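Putative transcriptional regulator (Bacillus cytotoxicus NVH 391-98, PDB 3K4H) probably regulates transcription as a sugar-responsive repressor of the LacI family, its sensor module holding a glucose-containing glycan in the crystal. Local coordinates at residues S17-A22 against L46-G51; V96-P101 against Y252-A257; A135-G140 against E184-L189; R147-G152 against S226-L231. All coordinates share one frame; numbering follows the deposited sequence.

Interaction 1 (S17-A22 against L46-G51)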
loop_
_atom_site.group_PDB
_atom_site.type_symbol
_atom_site.label_atom_id
_atom_site.label_comp_id
_atom_site.label_asym_id
_atom_site.label_seq_id
_atom_site.Cartn_x
_atom_site.Cartn_y
_atom_site.Cartn_z
ATOM N N SER A 17 21.018 4.237 -13.622
ATOM C CA SER A 17 22.191 4.851 -14.236
ATOM C C SER A 17 23.449 4.015 -13.934
ATOM O O SER A 17 23.360 2.942 -13.321
ATOM C CB SER A 17 22.355 6.307 -13.760
ATOM O OG SER A 17 23.390 6.960 -14.471
ATOM N N SER A 18 24.612 4.502 -14.372
ATOM C CA SER A 18 25.861 3.730 -14.283
ATOM C C SER A 18 26.018 3.043 -12.922
ATOM O O SER A 18 25.795 3.674 -11.881
ATOM C CB SER A 18 27.078 4.631 -14.568
ATOM O OG SER A 18 27.223 5.658 -13.591
ATOM N N ALA A 19 26.394 1.768 -12.918
ATOM C CA ALA A 19 26.618 1.071 -11.658
ATOM C C ALA A 19 27.538 1.880 -10.731
ATOM O O ALA A 19 27.420 1.803 -9.506
ATOM C CB ALA A 19 27.186 -0.297 -11.906
ATOM N N SER A 20 28.447 2.654 -11.333
ATOM C CA SER A 20 29.333 3.564 -10.601
ATOM C C SER A 20 28.575 4.698 -9.878
ATOM O O SER A 20 28.835 4.950 -8.707
ATOM C CB SER A 20 30.406 4.148 -11.522
ATOM O OG SER A 20 31.092 3.126 -12.233
ATOM N N LYS A 21 27.648 5.384 -10.551
ATOM C CA LYS A 21 26.828 6.369 -9.840
ATOM C C LYS A 21 25.997 5.654 -8.757
ATOM O O LYS A 21 25.918 6.119 -7.622
ATOM C CB LYS A 21 25.945 7.191 -10.799
ATOM C CG LYS A 21 25.319 8.499 -10.214
ATOM C CD LYS A 21 24.293 8.311 -9.028
ATOM C CE LYS A 21 22.929 7.677 -9.461
ATOM N NZ LYS A 21 22.004 7.279 -8.332
ATOM N N ALA A 22 25.405 4.513 -9.095
ATOM C CA ALA A 22 24.535 3.807 -8.155
ATOM C C ALA A 22 25.215 3.435 -6.835
ATOM O O ALA A 22 24.619 3.540 -5.777
ATOM C CB ALA A 22 23.964 2.571 -8.806
ATOM N N LEU A 46 23.885 -13.428 -9.852
ATOM C CA LEU A 46 23.420 -12.120 -10.232
ATOM C C LEU A 46 24.185 -11.603 -11.427
ATOM O O LEU A 46 25.264 -12.113 -11.756
ATOM C CB LEU A 46 23.510 -11.179 -9.052
ATOM C CG LEU A 46 22.772 -11.624 -7.780
ATOM C CD1 LEU A 46 22.927 -10.576 -6.698
ATOM C CD2 LEU A 46 21.281 -11.998 -8.010
ATOM N N TYR A 47 23.611 -10.626 -12.117
ATOM C CA TYR A 47 24.232 -10.113 -13.323
ATOM C C TYR A 47 23.795 -8.683 -13.530
ATOM O O TYR A 47 22.623 -8.334 -13.331
ATOM C CB TYR A 47 23.846 -10.982 -14.525
ATOM C CG TYR A 47 24.275 -10.455 -15.866
ATOM C CD1 TYR A 47 25.328 -11.033 -16.568
ATOM C CD2 TYR A 47 23.598 -9.390 -16.450
ATOM C CE1 TYR A 47 25.702 -10.545 -17.814
ATOM C CE2 TYR A 47 23.964 -8.883 -17.680
ATOM C CZ TYR A 47 25.004 -9.457 -18.366
ATOM O OH TYR A 47 25.335 -8.907 -19.606
HETATM N N MSE A 48 24.738 -7.836 -13.899
HETATM C CA MSE A 48 24.380 -6.493 -14.235
HETATM C C MSE A 48 25.248 -6.051 -15.362
HETATM O O MSE A 48 26.335 -6.568 -15.570
HETATM C CB MSE A 48 24.525 -5.576 -13.047
HETATM C CG MSE A 48 25.930 -5.185 -12.736
HETATM SE SE MSE A 48 26.025 -4.493 -10.911
HETATM C CE MSE A 48 24.301 -3.567 -10.797
ATOM N N SER A 49 24.775 -5.073 -16.081
ATOM C CA SER A 49 25.489 -4.513 -17.184
ATOM C C SER A 49 26.244 -3.299 -16.757
ATOM O O SER A 49 25.941 -2.710 -15.769
ATOM C CB SER A 49 24.524 -4.107 -18.257
ATOM O OG SER A 49 24.965 -2.919 -18.823
ATOM N N THR A 50 27.280 -2.965 -17.484
ATOM C CA THR A 50 28.078 -1.816 -17.161
ATOM C C THR A 50 27.777 -0.498 -17.812
ATOM O O THR A 50 28.498 0.420 -17.597
ATOM C CB THR A 50 29.519 -2.108 -17.294
ATOM O OG1 THR A 50 29.721 -2.899 -18.449
ATOM C CG2 THR A 50 29.933 -2.904 -16.152
ATOM N N GLY A 51 26.738 -0.378 -18.598
ATOM C CA GLY A 51 26.565 0.850 -19.317
ATOM C C GLY A 51 26.178 2.020 -18.497
ATOM O O GLY A 51 25.337 1.929 -17.694
#

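Interaction 2 (V96-P101 against Y252-A257). With GLC (alpha-D-glucopyranose), chain C.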
loop_
_atom_site.group_PDB
_atom_site.type_symbol
_atom_site.label_atom_id
_atom_site.label_comp_id
_atom_site.label_asym_id
_atom_site.label_seq_id
_atom_site.Cartn_x
_atom_site.Cartn_y
_atom_site.Cartn_z
ATOM N N VAL A 96 10.489 -7.762 -12.425
ATOM C CA VAL A 96 9.867 -7.255 -11.200
ATOM C C VAL A 96 10.367 -5.844 -10.910
ATOM O O VAL A 96 11.552 -5.556 -11.128
ATOM C CB VAL A 96 10.226 -8.180 -10.012
ATOM C CG1 VAL A 96 10.199 -7.411 -8.707
ATOM C CG2 VAL A 96 9.291 -9.368 -9.950
ATOM N N LEU A 97 9.484 -4.976 -10.422
ATOM C CA LEU A 97 9.882 -3.614 -10.017
ATOM C C LEU A 97 10.206 -3.457 -8.530
ATOM O O LEU A 97 9.583 -4.113 -7.678
ATOM C CB LEU A 97 8.797 -2.592 -10.358
ATOM C CG LEU A 97 8.735 -1.850 -11.686
ATOM C CD1 LEU A 97 7.834 -0.653 -11.566
ATOM C CD2 LEU A 97 10.088 -1.352 -12.020
ATOM N N ILE A 98 11.163 -2.577 -8.217
ATOM C CA ILE A 98 11.284 -2.035 -6.849
ATOM C C ILE A 98 10.818 -0.585 -6.942
ATOM O O ILE A 98 11.579 0.289 -7.327
ATOM C CB ILE A 98 12.740 -2.133 -6.254
ATOM C CG1 ILE A 98 13.297 -3.576 -6.313
ATOM C CG2 ILE A 98 12.796 -1.543 -4.823
ATOM C CD1 ILE A 98 14.313 -3.918 -5.198
ATOM N N GLY A 99 9.555 -0.342 -6.640
ATOM C CA GLY A 99 8.902 0.959 -6.881
ATOM C C GLY A 99 7.564 0.795 -7.594
ATOM O O GLY A 99 7.353 -0.177 -8.320
ATOM N N LYS A 100 6.648 1.734 -7.376
ATOM C CA LYS A 100 5.373 1.770 -8.076
ATOM C C LYS A 100 5.570 2.011 -9.575
ATOM O O LYS A 100 6.390 2.837 -9.974
ATOM C CB LYS A 100 4.556 2.901 -7.516
ATOM C CG LYS A 100 3.089 2.654 -7.453
ATOM C CD LYS A 100 2.407 3.753 -6.650
ATOM C CE LYS A 100 2.368 5.052 -7.421
ATOM N NZ LYS A 100 1.653 6.057 -6.620
ATOM N N PRO A 101 4.816 1.283 -10.418
ATOM C CA PRO A 101 4.854 1.556 -11.859
ATOM C C PRO A 101 3.924 2.702 -12.162
ATOM O O PRO A 101 2.950 2.900 -11.436
ATOM C CB PRO A 101 4.318 0.263 -12.481
ATOM C CG PRO A 101 4.111 -0.728 -11.294
ATOM C CD PRO A 101 3.969 0.120 -10.093
ATOM N N TYR A 252 15.119 -8.359 -0.848
ATOM C CA TYR A 252 14.950 -9.769 -0.605
ATOM C C TYR A 252 13.619 -10.163 -1.197
ATOM O O TYR A 252 13.519 -11.093 -2.004
ATOM C CB TYR A 252 14.927 -9.976 0.889
ATOM C CG TYR A 252 14.886 -11.407 1.345
ATOM C CD1 TYR A 252 16.058 -12.064 1.705
ATOM C CD2 TYR A 252 13.680 -12.100 1.454
ATOM C CE1 TYR A 252 16.038 -13.384 2.154
ATOM C CE2 TYR A 252 13.656 -13.427 1.881
ATOM C CZ TYR A 252 14.842 -14.050 2.237
ATOM O OH TYR A 252 14.858 -15.336 2.694
ATOM N N GLU A 253 12.597 -9.416 -0.801
ATOM C CA GLU A 253 11.272 -9.627 -1.299
ATOM C C GLU A 253 11.157 -9.422 -2.827
ATOM O O GLU A 253 10.445 -10.173 -3.489
ATOM C CB GLU A 253 10.266 -8.787 -0.506
ATOM C CG GLU A 253 9.003 -9.599 -0.155
ATOM C CD GLU A 253 9.258 -10.690 0.871
ATOM O OE1 GLU A 253 10.028 -10.446 1.820
ATOM O OE2 GLU A 253 8.688 -11.795 0.743
ATOM N N ALA A 254 11.877 -8.461 -3.402
ATOM C CA ALA A 254 11.840 -8.341 -4.863
ATOM C C ALA A 254 12.308 -9.636 -5.532
ATOM O O ALA A 254 11.587 -10.181 -6.368
ATOM C CB ALA A 254 12.612 -7.195 -5.337
ATOM N N ALA A 255 13.464 -10.163 -5.106
ATOM C CA ALA A 255 14.043 -11.391 -5.675
ATOM C C ALA A 255 13.144 -12.607 -5.488
ATOM O O ALA A 255 13.006 -13.440 -6.390
ATOM C CB ALA A 255 15.406 -11.650 -5.091
ATOM N N LYS A 256 12.531 -12.707 -4.314
ATOM C CA LYS A 256 11.615 -13.803 -4.014
ATOM C C LYS A 256 10.403 -13.743 -4.937
ATOM O O LYS A 256 9.907 -14.765 -5.380
ATOM C CB LYS A 256 11.180 -13.721 -2.558
ATOM C CG LYS A 256 10.328 -14.845 -2.065
ATOM C CD LYS A 256 9.890 -14.565 -0.675
ATOM C CE LYS A 256 9.750 -15.856 0.030
ATOM N NZ LYS A 256 9.264 -15.588 1.386
ATOM N N ALA A 257 9.952 -12.532 -5.245
ATOM C CA ALA A 257 8.827 -12.356 -6.159
ATOM C C ALA A 257 9.214 -12.715 -7.591
ATOM O O ALA A 257 8.416 -13.292 -8.309
ATOM C CB ALA A 257 8.271 -10.929 -6.083
HETATM C C1 GLC C . 14.052 2.696 -4.511
HETATM C C2 GLC C . 13.425 2.397 -5.857
HETATM C C3 GLC C . 12.076 3.095 -5.874
HETATM C C4 GLC C . 11.191 2.594 -4.717
HETATM C C5 GLC C . 11.920 2.715 -3.399
HETATM C C6 GLC C . 11.092 2.058 -2.323
HETATM O O2 GLC C . 14.257 2.919 -6.868
HETATM O O3 GLC C . 11.540 2.920 -7.167
HETATM O O4 GLC C . 10.091 3.422 -4.513
HETATM O O5 GLC C . 13.230 2.164 -3.479
HETATM O O6 GLC C . 10.612 3.099 -1.515
#

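Interaction 3 (A135-G140 against E184-L189)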
loop_
_atom_site.group_PDB
_atom_site.type_symbol
_atom_site.label_atom_id
_atom_site.label_comp_id
_atom_site.label_asym_id
_atom_site.label_seq_id
_atom_site.Cartn_x
_atom_site.Cartn_y
_atom_site.Cartn_z
ATOM N N ALA A 135 9.482 22.737 3.151
ATOM C CA ALA A 135 10.009 22.508 1.814
ATOM C C ALA A 135 10.369 21.048 1.588
ATOM O O ALA A 135 10.624 20.290 2.539
ATOM C CB ALA A 135 11.243 23.368 1.566
ATOM N N PHE A 136 10.422 20.691 0.302
ATOM C CA PHE A 136 10.599 19.330 -0.162
ATOM C C PHE A 136 11.763 19.403 -1.099
ATOM O O PHE A 136 11.840 20.330 -1.919
ATOM C CB PHE A 136 9.338 18.933 -0.921
ATOM C CG PHE A 136 9.491 17.741 -1.797
ATOM C CD1 PHE A 136 9.083 16.488 -1.351
ATOM C CD2 PHE A 136 10.013 17.868 -3.077
ATOM C CE1 PHE A 136 9.225 15.368 -2.161
ATOM C CE2 PHE A 136 10.173 16.763 -3.906
ATOM C CZ PHE A 136 9.779 15.507 -3.461
ATOM N N ILE A 137 12.689 18.463 -0.967
ATOM C CA ILE A 137 13.810 18.359 -1.879
ATOM C C ILE A 137 13.931 16.920 -2.320
ATOM O O ILE A 137 14.139 16.036 -1.492
ATOM C CB ILE A 137 15.130 18.697 -1.231
ATOM C CG1 ILE A 137 15.062 20.022 -0.454
ATOM C CG2 ILE A 137 16.253 18.691 -2.280
ATOM C CD1 ILE A 137 16.372 20.309 0.311
ATOM N N GLY A 138 13.820 16.696 -3.631
ATOM C CA GLY A 138 13.915 15.362 -4.170
ATOM C C GLY A 138 14.894 15.213 -5.301
ATOM O O GLY A 138 15.614 16.163 -5.642
ATOM N N GLY A 139 14.919 13.993 -5.862
ATOM C CA GLY A 139 15.675 13.674 -7.063
ATOM C C GLY A 139 14.786 13.954 -8.254
ATOM O O GLY A 139 13.937 14.874 -8.209
ATOM N N GLY A 140 14.955 13.163 -9.315
ATOM C CA GLY A 140 14.259 13.399 -10.584
ATOM C C GLY A 140 12.754 13.439 -10.451
ATOM O O GLY A 140 12.180 12.657 -9.703
ATOM N N GLU A 184 21.168 26.629 -0.781
ATOM C CA GLU A 184 21.415 27.939 -1.386
ATOM C C GLU A 184 20.099 28.552 -1.872
ATOM O O GLU A 184 19.771 29.673 -1.531
ATOM C CB GLU A 184 22.411 27.831 -2.538
ATOM C CG GLU A 184 22.951 29.158 -2.976
ATOM C CD GLU A 184 24.063 29.624 -2.083
ATOM O OE1 GLU A 184 24.699 28.762 -1.438
ATOM O OE2 GLU A 184 24.313 30.850 -2.017
ATOM N N GLU A 185 19.351 27.786 -2.660
ATOM C CA GLU A 185 18.072 28.214 -3.177
ATOM C C GLU A 185 17.077 28.555 -2.073
ATOM O O GLU A 185 16.491 29.632 -2.059
ATOM C CB GLU A 185 17.499 27.108 -4.042
ATOM C CG GLU A 185 17.696 27.292 -5.515
ATOM C CD GLU A 185 16.453 26.901 -6.295
ATOM O OE1 GLU A 185 15.629 26.125 -5.768
ATOM O OE2 GLU A 185 16.298 27.376 -7.440
ATOM N N LEU A 186 16.885 27.623 -1.152
ATOM C CA LEU A 186 15.873 27.769 -0.122
ATOM C C LEU A 186 16.197 28.876 0.869
ATOM O O LEU A 186 15.396 29.791 1.090
ATOM C CB LEU A 186 15.668 26.450 0.598
ATOM C CG LEU A 186 14.855 25.397 -0.149
ATOM C CD1 LEU A 186 14.963 24.108 0.606
ATOM C CD2 LEU A 186 13.408 25.845 -0.294
HETATM N N MSE A 187 17.385 28.800 1.447
HETATM C CA MSE A 187 17.831 29.809 2.393
HETATM C C MSE A 187 18.042 31.183 1.737
HETATM O O MSE A 187 18.168 32.189 2.426
HETATM C CB MSE A 187 19.071 29.311 3.129
HETATM C CG MSE A 187 18.778 28.730 4.498
HETATM SE SE MSE A 187 17.014 27.902 4.805
HETATM C CE MSE A 187 16.680 28.814 6.514
ATOM N N GLY A 188 18.017 31.214 0.408
ATOM C CA GLY A 188 18.181 32.446 -0.354
ATOM C C GLY A 188 16.902 33.193 -0.698
ATOM O O GLY A 188 16.959 34.264 -1.281
ATOM N N LEU A 189 15.753 32.633 -0.343
ATOM C CA LEU A 189 14.452 33.265 -0.597
ATOM C C LEU A 189 14.188 34.374 0.405
ATOM O O LEU A 189 14.883 34.476 1.416
ATOM C CB LEU A 189 13.322 32.233 -0.474
ATOM C CG LEU A 189 13.267 30.988 -1.371
ATOM C CD1 LEU A 189 12.120 30.087 -0.901
ATOM C CD2 LEU A 189 13.112 31.359 -2.830
#

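Interaction 4 (R147-G152 against S226-L231). With GLC (alpha-D-glucopyranose), chain B.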
loop_
_atom_site.group_PDB
_atom_site.type_symbol
_atom_site.label_atom_id
_atom_site.label_comp_id
_atom_site.label_asym_id
_atom_site.label_seq_id
_atom_site.Cartn_x
_atom_site.Cartn_y
_atom_site.Cartn_z
ATOM N N ARG A 147 7.597 11.414 -7.020
ATOM C CA ARG A 147 6.247 11.926 -7.189
ATOM C C ARG A 147 5.395 11.576 -5.990
ATOM O O ARG A 147 4.611 12.402 -5.535
ATOM C CB ARG A 147 5.587 11.358 -8.444
ATOM C CG ARG A 147 5.509 12.270 -9.618
ATOM C CD ARG A 147 4.385 11.770 -10.511
ATOM N NE ARG A 147 4.437 12.367 -11.846
ATOM C CZ ARG A 147 5.287 12.011 -12.816
ATOM N NH1 ARG A 147 6.196 11.053 -12.634
ATOM N NH2 ARG A 147 5.225 12.636 -13.988
ATOM N N ASP A 148 5.527 10.348 -5.503
ATOM C CA ASP A 148 4.708 9.870 -4.401
ATOM C C ASP A 148 5.015 10.620 -3.119
ATOM O O ASP A 148 4.090 11.060 -2.416
ATOM C CB ASP A 148 4.951 8.384 -4.139
ATOM C CG ASP A 148 4.207 7.480 -5.093
ATOM O OD1 ASP A 148 4.614 6.307 -5.199
ATOM O OD2 ASP A 148 3.221 7.922 -5.727
ATOM N N ARG A 149 6.319 10.731 -2.811
ATOM C CA ARG A 149 6.790 11.442 -1.626
ATOM C C ARG A 149 6.367 12.906 -1.674
ATOM O O ARG A 149 5.804 13.416 -0.695
ATOM C CB ARG A 149 8.282 11.248 -1.415
ATOM C CG ARG A 149 8.539 9.925 -0.752
ATOM C CD ARG A 149 9.981 9.608 -0.547
ATOM N NE ARG A 149 10.114 8.186 -0.252
ATOM C CZ ARG A 149 11.237 7.481 -0.336
ATOM N NH1 ARG A 149 12.363 8.049 -0.701
ATOM N NH2 ARG A 149 11.231 6.186 -0.061
ATOM N N LEU A 150 6.558 13.555 -2.820
ATOM C CA LEU A 150 5.903 14.826 -3.042
ATOM C C LEU A 150 4.409 14.800 -2.754
ATOM O O LEU A 150 3.905 15.643 -2.030
ATOM C CB LEU A 150 6.131 15.341 -4.452
ATOM C CG LEU A 150 5.593 16.760 -4.617
ATOM C CD1 LEU A 150 6.121 17.690 -3.520
ATOM C CD2 LEU A 150 5.932 17.316 -5.979
ATOM N N ALA A 151 3.698 13.834 -3.327
ATOM C CA ALA A 151 2.230 13.827 -3.285
ATOM C C ALA A 151 1.706 13.762 -1.857
ATOM O O ALA A 151 0.818 14.500 -1.502
ATOM C CB ALA A 151 1.683 12.687 -4.124
ATOM N N GLY A 152 2.286 12.882 -1.047
ATOM C CA GLY A 152 1.916 12.717 0.358
ATOM C C GLY A 152 2.167 13.929 1.231
ATOM O O GLY A 152 1.351 14.250 2.076
ATOM N N SER A 226 14.604 13.186 6.544
ATOM C CA SER A 226 15.014 12.586 5.302
ATOM C C SER A 226 14.621 11.136 5.267
ATOM O O SER A 226 14.008 10.639 6.144
ATOM C CB SER A 226 16.497 12.711 5.114
ATOM O OG SER A 226 17.045 11.457 4.872
ATOM N N PHE A 227 15.001 10.437 4.233
ATOM C CA PHE A 227 14.558 9.087 4.017
ATOM C C PHE A 227 15.688 8.130 3.820
ATOM O O PHE A 227 16.692 8.481 3.350
ATOM C CB PHE A 227 13.762 9.025 2.750
ATOM C CG PHE A 227 12.330 9.199 2.928
ATOM C CD1 PHE A 227 11.516 8.149 3.022
ATOM C CD2 PHE A 227 11.778 10.417 2.919
ATOM C CE1 PHE A 227 10.202 8.332 3.164
ATOM C CE2 PHE A 227 10.469 10.574 3.067
ATOM C CZ PHE A 227 9.692 9.542 3.187
ATOM N N ASN A 228 15.462 6.885 4.155
ATOM C CA ASN A 228 16.375 5.779 3.955
ATOM C C ASN A 228 17.356 5.316 5.005
ATOM O O ASN A 228 17.834 4.254 4.898
ATOM C CB ASN A 228 17.301 6.207 2.849
ATOM C CG ASN A 228 16.723 6.084 1.487
ATOM O OD1 ASN A 228 17.390 6.362 0.527
ATOM N ND2 ASN A 228 15.507 5.676 1.389
ATOM N N ASN A 229 17.563 5.985 6.098
ATOM C CA ASN A 229 18.389 5.383 7.104
ATOM C C ASN A 229 19.781 4.926 6.779
ATOM O O ASN A 229 20.198 3.895 7.194
ATOM C CB ASN A 229 17.649 4.274 7.766
ATOM C CG ASN A 229 18.221 3.921 9.067
ATOM O OD1 ASN A 229 19.206 4.457 9.477
ATOM N ND2 ASN A 229 17.614 3.004 9.720
ATOM N N ALA A 230 20.511 5.703 6.040
ATOM C CA ALA A 230 21.862 5.369 5.728
ATOM C C ALA A 230 22.691 5.381 6.946
ATOM O O ALA A 230 22.506 6.154 7.819
ATOM C CB ALA A 230 22.403 6.325 4.821
ATOM N N LEU A 231 23.671 4.534 6.984
ATOM C CA LEU A 231 24.474 4.413 8.148
ATOM C C LEU A 231 25.022 5.748 8.434
ATOM O O LEU A 231 25.286 6.084 9.532
ATOM C CB LEU A 231 25.616 3.496 7.839
ATOM C CG LEU A 231 26.694 3.436 8.888
ATOM C CD1 LEU A 231 26.262 2.487 9.920
ATOM C CD2 LEU A 231 27.957 2.976 8.296
HETATM C C1 GLC B . 17.502 6.547 -3.553
HETATM C C2 GLC B . 17.542 5.659 -4.787
HETATM C C3 GLC B . 16.134 5.355 -5.244
HETATM C C4 GLC B . 15.471 4.625 -4.090
HETATM C C5 GLC B . 15.312 5.596 -2.919
HETATM C C6 GLC B . 14.724 4.867 -1.696
HETATM O O1 GLC B . 17.191 7.858 -3.947
HETATM O O2 GLC B . 18.224 6.328 -5.820
HETATM O O3 GLC B . 16.168 4.598 -6.437
HETATM O O4 GLC B . 14.208 4.109 -4.449
HETATM O O5 GLC B . 16.561 6.160 -2.562
HETATM O O6 GLC B . 13.973 5.722 -0.863
#

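Interaction 1 (S17-A22 against L46-G51)
Ala19, at the start of the helix 19-22 that follows strand 10-14, faces the selenomethionine Met48 of the neighbouring parallel strand 45-48, in one Rossmann-like lobe of a periplasmic-binding-protein fold. Both side chains set out toward the other segment: the methyl of Ala19 meets the selenium of Met48, CB to SE 4.5 Å, the one apolar side-chain pair here. The Met48 chain reaches that far because its SE is swung anti to CA about the CB–CG bond (chi2 -162°), and Met15 lies against the same side chain. Next to this pair the approach passes to backbone, with Ser18 CA lying 3.9 Å from Gly51 O. Nothing polar joins the two segments, and the 151 Å² they bury is modest.

Each segment is instead shaped by a serine of its own. At 49-51, Gly51 N donates to Ser49 OG at 3.1 Å, an ST turn that bends the chain just after the strand. Ser18 stands at the N-cap of helix 19-22, and its side chain rests on Glu52, just past the turn. Its OG is carried back over the first helical turn by chi1 of 64°, where it accepts from Lys21 N at 3.1 Å with an N-H...O angle of 159°.

Interaction 2 (V96-P101 against Y252-A257)
Val96 and Ile98 form two bumps on strand 96-98, and the small alanines of helix 252-257 leave the room that takes them. The helix runs almost antiparallel to the strand, at 170°, with the short axes 8.5 Å apart. Such a close approach suits a helix face made of Ala254 and Ala257, whose methyls point at the strand.

Val96 spreads its two branches over this face. CG1 leans on Ala254, 3.9 Å from its O and 4.2 Å from its CB, while CG2 reaches along to Ala257, 4.3 Å from that CB. The valine thus straddles the step from one alanine to the next, one turn of helix on. Ile98 starts off less directly, but its CG1 lies anti to the carbonyl carbon (chi1 -54°), which carries CD1 round to the methyl of Ala254 at 3.7 Å. Ala254 CB is therefore the shared bump, set between CG1 of Val96 and the outer end of Ile98. Val31 of helix 27-41 packs on Ile98 as well.

On its other branch, CG2, Ile98 meets the sugar, and its carbonyl O accepts from glucose O3 at 2.6 Å. Gly99 follows with its CA 3.3 Å from that same O3. Elsewhere on the helix, Glu253 and Lys256 form salt bridges with Lys270 and Asp260 of the second subunit. This is a helix laid on a parallel alpha/beta sheet whose strand ends at the ligand cleft, as in periplasmic-binding-protein folds.

Interaction 3 (A135-G140 against E184-L189)
Leu186 supplies all of the helix's side of this contact, setting its two methyls on Ala135 and Ile137 of the strand. The tight part is at Ala135: its CB lies 3.8 Å from Leu186 CD2 and 3.9 Å from CD1, so the small methyl sits against the fork of the leucine. CG of Leu186 is anti to its own carbonyl carbon (chi1 -77°), an orientation that carries the fork toward the sheet. Ile137 reaches the same leucine less closely. Its CB bond does not aim straight at the helix, yet CD1 at the end of the extended chain comes to 4.1 Å from Leu186 CD1, the two side chains crossing at a slant.

This is the helix 176-187 packed over parallel strands of the second alpha/beta lobe, where Ile196 of strand 195-198 and Leu170 of strand 169-171 also touch Leu186. Phe136 points to the reverse side of the sheet. Outward, the packing gives way quickly: Glu184 and Glu185 are exposed on the helix, and Glu184 makes a long, weak ion pair with Lys214. Gly188 is exposed as well. There the chain keeps a weak bond from Gly188 N to Glu185 O, 3.3 Å, and one from Leu189 N to Leu186 O.

Interaction 4 (R147-G152 against S226-L231)
Arg149 lies flat on the face of Phe227, its guanidinium plane tilted only 12° from the ring and the two centres 3.9 Å apart. NE comes nearest, 3.4 Å from Phe227 CE1 and displaced from the middle of the ring toward its rim. The aliphatic part shares the platform: CD sits 3.7 Å from the ring centroid in a CH-pi contact, 11° off the normal. Cation-pi and CH-pi contacts are thus made by one side chain, which stays extended from CG to NE as it runs over the aromatic face.

With its face occupied this way, the guanidinium turns its edge to the sugar. O6 of glucose lies in the guanidinium plane and accepts from both terminal nitrogens, from Arg149 NH1 at 2.8 Å and from NH2 at 2.9 Å. The Asn228 side chain also comes up to O6, and Asp200 bonds to the same glucose, so several polar groups gather at this end of the glycan pocket.

A second shell holds the arginine. Asn115 OD1 accepts from Arg149 NH2, while Thr199 and Val245 pack on the side chain. Phe227 in turn touches Ala118 of helix 115-128, and strand 223-227 places its ring against the arginine.

The paired bonds and the flat stack should limit rotation of the guanidinium and would suit a ligand with a hydroxymethyl oxygen at this edge. The positive charge of Arg149 would probably polarise O6 and strengthen the two bonds, consistent with recognition of a hexose unit of the glycan through its O6.

Interactions 1 and 2 lie on the parallel sheet of one lobe, with centres 18 Å apart; interactions 3 and 4 belong to the sheet of the other, 15 Å apart. Interaction 1 closes before the rest begin along the chain. Interactions 3 and 4 are both nested within the loop closed by interaction 2, and their segments alternate. Across the cleft, Lys100 NZ meets Asp148 OD2 at 2.6 Å, a salt bridge joining interactions 2 and 4, which each also hold a glucose unit. Phe136 packs on the backbone at Arg149 and Leu150, tying interaction 3 to interaction 4. The sugar is thus gripped from both lobes, consistent with a closed, ligand-bound sensor.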